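Local atomic coordinates of caspase Nc subunit 1 (Drosophila melanogaster, PDB entry 2FP3), a protein that acts as an initiator caspase, a cysteine protease that takes part in the activation cascade of the caspases that execute apoptosis. Residues I90-F93 with Q94-F98; S153-D156 with M157-K161. The protein carries 2 engineered substitutions. All blocks are in the same frame, centred on the assembly; numbering follows the deposited sequence.

Contact 1: I90-F93 with Q94-F98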
loop_
_atom_site.group_PDB
_atom_site.type_symbol
_atom_site.label_atom_id
_atom_site.label_comp_id
_atom_site.label_asym_id
_atom_site.label_seq_id
_atom_site.Cartn_x
_atom_site.Cartn_y
_atom_site.Cartn_z
ATOM N N ILE A 90 -5.688 -8.633 -2.375
ATOM C CA ILE A 90 -6.693 -8.655 -3.428
ATOM C C ILE A 90 -8.082 -8.781 -2.819
ATOM O O ILE A 90 -8.971 -7.984 -3.113
ATOM C CB ILE A 90 -6.436 -9.805 -4.432
ATOM C CG1 ILE A 90 -5.216 -9.460 -5.288
ATOM C CG2 ILE A 90 -7.650 -10.000 -5.352
ATOM C CD1 ILE A 90 -4.630 -10.641 -6.052
ATOM N N HIS A 91 -8.269 -9.768 -1.958
ATOM C CA HIS A 91 -9.565 -9.944 -1.322
ATOM C C HIS A 91 -10.045 -8.643 -0.666
ATOM O O HIS A 91 -11.154 -8.172 -0.928
ATOM C CB HIS A 91 -9.496 -11.043 -0.261
ATOM C CG HIS A 91 -10.677 -11.054 0.655
ATOM N ND1 HIS A 91 -11.947 -11.372 0.224
ATOM C CD2 HIS A 91 -10.796 -10.715 1.958
ATOM C CE1 HIS A 91 -12.798 -11.224 1.223
ATOM N NE2 HIS A 91 -12.124 -10.825 2.287
ATOM N N LEU A 92 -9.208 -8.070 0.192
ATOM C CA LEU A 92 -9.545 -6.836 0.892
ATOM C C LEU A 92 -9.935 -5.682 -0.024
ATOM O O LEU A 92 -10.919 -4.969 0.243
ATOM C CB LEU A 92 -8.372 -6.379 1.761
ATOM C CG LEU A 92 -8.490 -4.961 2.330
ATOM C CD1 LEU A 92 -9.649 -4.907 3.300
ATOM C CD2 LEU A 92 -7.187 -4.571 3.028
ATOM N N PHE A 93 -9.170 -5.479 -1.095
ATOM C CA PHE A 93 -9.481 -4.376 -1.984
ATOM C C PHE A 93 -10.652 -4.628 -2.918
ATOM O O PHE A 93 -11.246 -3.677 -3.439
ATOM C CB PHE A 93 -8.220 -3.902 -2.720
ATOM C CG PHE A 93 -7.288 -3.123 -1.830
ATOM C CD1 PHE A 93 -6.272 -3.763 -1.128
ATOM C CD2 PHE A 93 -7.518 -1.772 -1.580
ATOM C CE1 PHE A 93 -5.510 -3.079 -0.183
ATOM C CE2 PHE A 93 -6.760 -1.076 -0.633
ATOM C CZ PHE A 93 -5.754 -1.738 0.069
ATOM N N GLN A 94 -11.003 -5.896 -3.122
ATOM C CA GLN A 94 -12.176 -6.199 -3.942
ATOM C C GLN A 94 -13.397 -5.763 -3.138
ATOM O O GLN A 94 -14.356 -5.236 -3.687
ATOM C CB GLN A 94 -12.284 -7.687 -4.241
ATOM C CG GLN A 94 -11.360 -8.156 -5.343
ATOM C CD GLN A 94 -11.677 -9.562 -5.793
ATOM O OE1 GLN A 94 -11.818 -10.476 -4.973
ATOM N NE2 GLN A 94 -11.787 -9.751 -7.106
ATOM N N GLU A 95 -13.340 -5.973 -1.826
ATOM C CA GLU A 95 -14.426 -5.595 -0.943
ATOM C C GLU A 95 -14.459 -4.079 -0.765
ATOM O O GLU A 95 -15.482 -3.515 -0.359
ATOM C CB GLU A 95 -14.263 -6.294 0.407
ATOM C CG GLU A 95 -14.132 -7.802 0.281
ATOM C CD GLU A 95 -15.401 -8.468 -0.234
ATOM O OE1 GLU A 95 -15.297 -9.558 -0.836
ATOM O OE2 GLU A 95 -16.500 -7.914 -0.030
ATOM N N LEU A 96 -13.343 -3.409 -1.047
ATOM C CA LEU A 96 -13.337 -1.952 -0.946
ATOM C C LEU A 96 -13.736 -1.407 -2.315
ATOM O O LEU A 96 -13.779 -0.204 -2.539
ATOM C CB LEU A 96 -11.954 -1.423 -0.546
ATOM C CG LEU A 96 -11.420 -1.851 0.823
ATOM C CD1 LEU A 96 -10.139 -1.096 1.128
ATOM C CD2 LEU A 96 -12.450 -1.578 1.892
ATOM N N ASN A 97 -14.026 -2.323 -3.230
ATOM C CA ASN A 97 -14.440 -1.979 -4.575
ATOM C C ASN A 97 -13.387 -1.239 -5.395
ATOM O O ASN A 97 -13.722 -0.331 -6.146
ATOM C CB ASN A 97 -15.716 -1.150 -4.523
ATOM C CG ASN A 97 -16.815 -1.832 -3.740
ATOM O OD1 ASN A 97 -17.078 -1.488 -2.582
ATOM N ND2 ASN A 97 -17.457 -2.815 -4.362
ATOM N N PHE A 98 -12.122 -1.623 -5.242
ATOM C CA PHE A 98 -11.031 -1.009 -5.991
ATOM C C PHE A 98 -10.809 -1.767 -7.287
ATOM O O PHE A 98 -11.156 -2.942 -7.396
ATOM C CB PHE A 98 -9.702 -1.074 -5.217
ATOM C CG PHE A 98 -9.441 0.105 -4.332
ATOM C CD1 PHE A 98 -8.181 0.682 -4.297
ATOM C CD2 PHE A 98 -10.444 0.630 -3.525
ATOM C CE1 PHE A 98 -7.909 1.770 -3.468
ATOM C CE2 PHE A 98 -10.186 1.725 -2.684
ATOM C CZ PHE A 98 -8.910 2.297 -2.658
#
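Phe93 and Phe98 meet edge to face where helix 82-95 ends and the chain turns into the next strand. The edge of Phe93 points at the face of Phe98, with ring centroids 5.2 Å apart and planes at 60°. Phe93 CD2 lies over the Phe98 ring toward its rim, 3.7 Å from Phe98 CD1. Leu96 approaches the Phe93 ring obliquely, its CD1 3.8 Å from Phe93 CE2. One helical turn after His91, Glu95 CG, beside the backbone N (chi1 -54°), lies over a face of the His91 imidazole, a CH-pi contact 4.2 Å from the ring centroid. Gln94 runs alongside Ile90, its CD 4.1 Å from Ile90 CG2, and its NE2 hydrogen-bonds to Gly29 O.

The turn is a Schellman motif with Asn97 at positive phi (64°). Two backbone bonds close the helix end, Phe98 N to Phe93 O at 2.9 Å and Asn97 N to Gln94 O at 3.0 Å.

Phe93 and Phe98 both reach Leu64, so this beta-alpha-beta unit packs its helix end on strand 62-68. His91 hydrogen-bonds through ND1 to Val31 O and NE2 to Pro34 O, which fixes its rotation and would favour a doubly protonated ring near the Glu95 carboxylate.

Contact 2: S153-D156 with M157-K161; sequences SVVD and MQKIK
Asp156 O accepts the bond that joins the end of strand 154-156 to the first turn of helix 157-162. Lys159 N lies 2.7 Å from Asp156 O, but the N-H...O angle is only 126°, so the bond is bent and weak. Asp156 holds the N-cap position, yet its side chain makes no capping bond. Its CG stands anti to the carbonyl carbon (chi1 -86°), and the carboxylate leads away from the helix. The Asp156 side chain touches Lys144 and Lys146.

The side chains of the contact meet mainly through Val155 and Lys159. Val155 CG1 rests against the base of the lysine, 3.6 Å from Lys159 CB and 3.8 Å from Lys159 CG. The two side chains run at a slant to each other. Lys159 then bends at chi2 (85°) and chi3, carrying its amine away from the strand. Phe112 of helix 108-119 touches both Val155 and Lys159.

Strand 154-156 pairs antiparallel with strand 146-148, and backbone bonds join Val155 with Val147 and Met157 with Glu145. Lys161 N bonds to Met157 O at 2.9 Å. Lys161 NZ is hydrogen-bonded to Tyr237 OH on strand 233-237. Met157 touches the same tyrosine, and its side chain is about 5 Å from that of Ala184, the inferred catalytic position, which is changed in this structure.

The chemistry implies a helix start with a weak first-turn bond and no side-chain cap. The apolar part of Lys159 packs on Val155, and the charged groups of Asp156 and Lys159 both lead away from that contact.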
loop_
_atom_site.group_PDB
_atom_site.type_symbol
_atom_site.label_atom_id
_atom_site.label_comp_id
_atom_site.label_asym_id
_atom_site.label_seq_id
_atom_site.Cartn_x
_atom_site.Cartn_y
_atom_site.Cartn_z
ATOM N N SER A 153 18.403 -6.432 -9.616
ATOM C CA SER A 153 18.762 -5.018 -9.680
ATOM C C SER A 153 18.150 -4.214 -8.525
ATOM O O SER A 153 17.227 -4.674 -7.853
ATOM C CB SER A 153 18.321 -4.424 -11.018
ATOM O OG SER A 153 16.917 -4.504 -11.175
ATOM N N VAL A 154 18.666 -3.008 -8.307
ATOM C CA VAL A 154 18.191 -2.152 -7.228
ATOM C C VAL A 154 17.909 -0.717 -7.672
ATOM O O VAL A 154 18.410 -0.266 -8.703
ATOM C CB VAL A 154 19.212 -2.118 -6.080
ATOM C CG1 VAL A 154 19.414 -3.517 -5.525
ATOM C CG2 VAL A 154 20.521 -1.556 -6.577
ATOM N N VAL A 155 17.110 -0.007 -6.878
ATOM C CA VAL A 155 16.739 1.375 -7.175
ATOM C C VAL A 155 16.535 2.153 -5.881
ATOM O O VAL A 155 16.160 1.576 -4.859
ATOM C CB VAL A 155 15.404 1.446 -7.947
ATOM C CG1 VAL A 155 15.141 2.870 -8.402
ATOM C CG2 VAL A 155 15.423 0.501 -9.117
ATOM N N ASP A 156 16.777 3.461 -5.930
ATOM C CA ASP A 156 16.573 4.311 -4.763
ATOM C C ASP A 156 15.070 4.429 -4.573
ATOM O O ASP A 156 14.356 4.825 -5.494
ATOM C CB ASP A 156 17.143 5.716 -4.987
ATOM C CG ASP A 156 18.617 5.819 -4.653
ATOM O OD1 ASP A 156 19.154 6.946 -4.690
ATOM O OD2 ASP A 156 19.242 4.782 -4.351
ATOM N N MET A 157 14.578 4.090 -3.390
ATOM C CA MET A 157 13.150 4.195 -3.156
ATOM C C MET A 157 12.711 5.625 -3.445
ATOM O O MET A 157 11.555 5.885 -3.775
ATOM C CB MET A 157 12.806 3.814 -1.723
ATOM C CG MET A 157 11.323 3.634 -1.526
ATOM S SD MET A 157 10.969 2.538 -0.180
ATOM C CE MET A 157 10.981 3.704 1.197
ATOM N N GLN A 158 13.647 6.552 -3.320
ATOM C CA GLN A 158 13.363 7.947 -3.604
ATOM C C GLN A 158 12.847 8.026 -5.042
ATOM O O GLN A 158 11.883 8.727 -5.324
ATOM C CB GLN A 158 14.638 8.783 -3.468
ATOM C CG GLN A 158 14.612 9.806 -2.350
ATOM C CD GLN A 158 13.556 10.872 -2.556
ATOM O OE1 GLN A 158 12.364 10.623 -2.386
ATOM N NE2 GLN A 158 13.991 12.072 -2.933
ATOM N N LYS A 159 13.504 7.306 -5.943
ATOM C CA LYS A 159 13.112 7.289 -7.347
ATOM C C LYS A 159 11.626 6.959 -7.410
ATOM O O LYS A 159 10.833 7.718 -7.965
ATOM C CB LYS A 159 13.909 6.225 -8.113
ATOM C CG LYS A 159 13.655 6.180 -9.622
ATOM C CD LYS A 159 14.513 7.184 -10.397
ATOM C CE LYS A 159 14.166 8.634 -10.072
ATOM N NZ LYS A 159 15.003 9.602 -10.841
ATOM N N ILE A 160 11.265 5.826 -6.821
ATOM C CA ILE A 160 9.887 5.380 -6.789
ATOM C C ILE A 160 8.936 6.461 -6.259
ATOM O O ILE A 160 7.935 6.770 -6.897
ATOM C CB ILE A 160 9.757 4.113 -5.930
ATOM C CG1 ILE A 160 10.700 3.041 -6.467
ATOM C CG2 ILE A 160 8.324 3.606 -5.953
ATOM C CD1 ILE A 160 10.653 1.731 -5.700
ATOM N N LYS A 161 9.239 7.041 -5.103
ATOM C CA LYS A 161 8.371 8.079 -4.548
ATOM C C LYS A 161 8.210 9.243 -5.518
ATOM O O LYS A 161 7.094 9.703 -5.771
ATOM C CB LYS A 161 8.936 8.623 -3.231
ATOM C CG LYS A 161 9.056 7.601 -2.125
ATOM C CD LYS A 161 9.692 8.199 -0.885
ATOM C CE LYS A 161 9.946 7.117 0.149
ATOM N NZ LYS A 161 10.433 7.668 1.442
#

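In the fold
Contacts 1 and 2 lie on opposite sides of the chain's centre, with their own centres about 27 Å apart and no touch between them. Both are local junctions in the caspase domain, but they share no helix or strand and run in reverse order: contact 1 takes the chain from helix toward strand, contact 2 from strand into helix. Contact 1 is largely buried. Its chemistry is mainly aromatic and apolar, with several backbone bonds closing the helix. Contact 2 is only partly buried. Across its segments it has one weak backbone bond and an aliphatic touch. It lies near the inferred catalytic position, whereas contact 1 is remote from it.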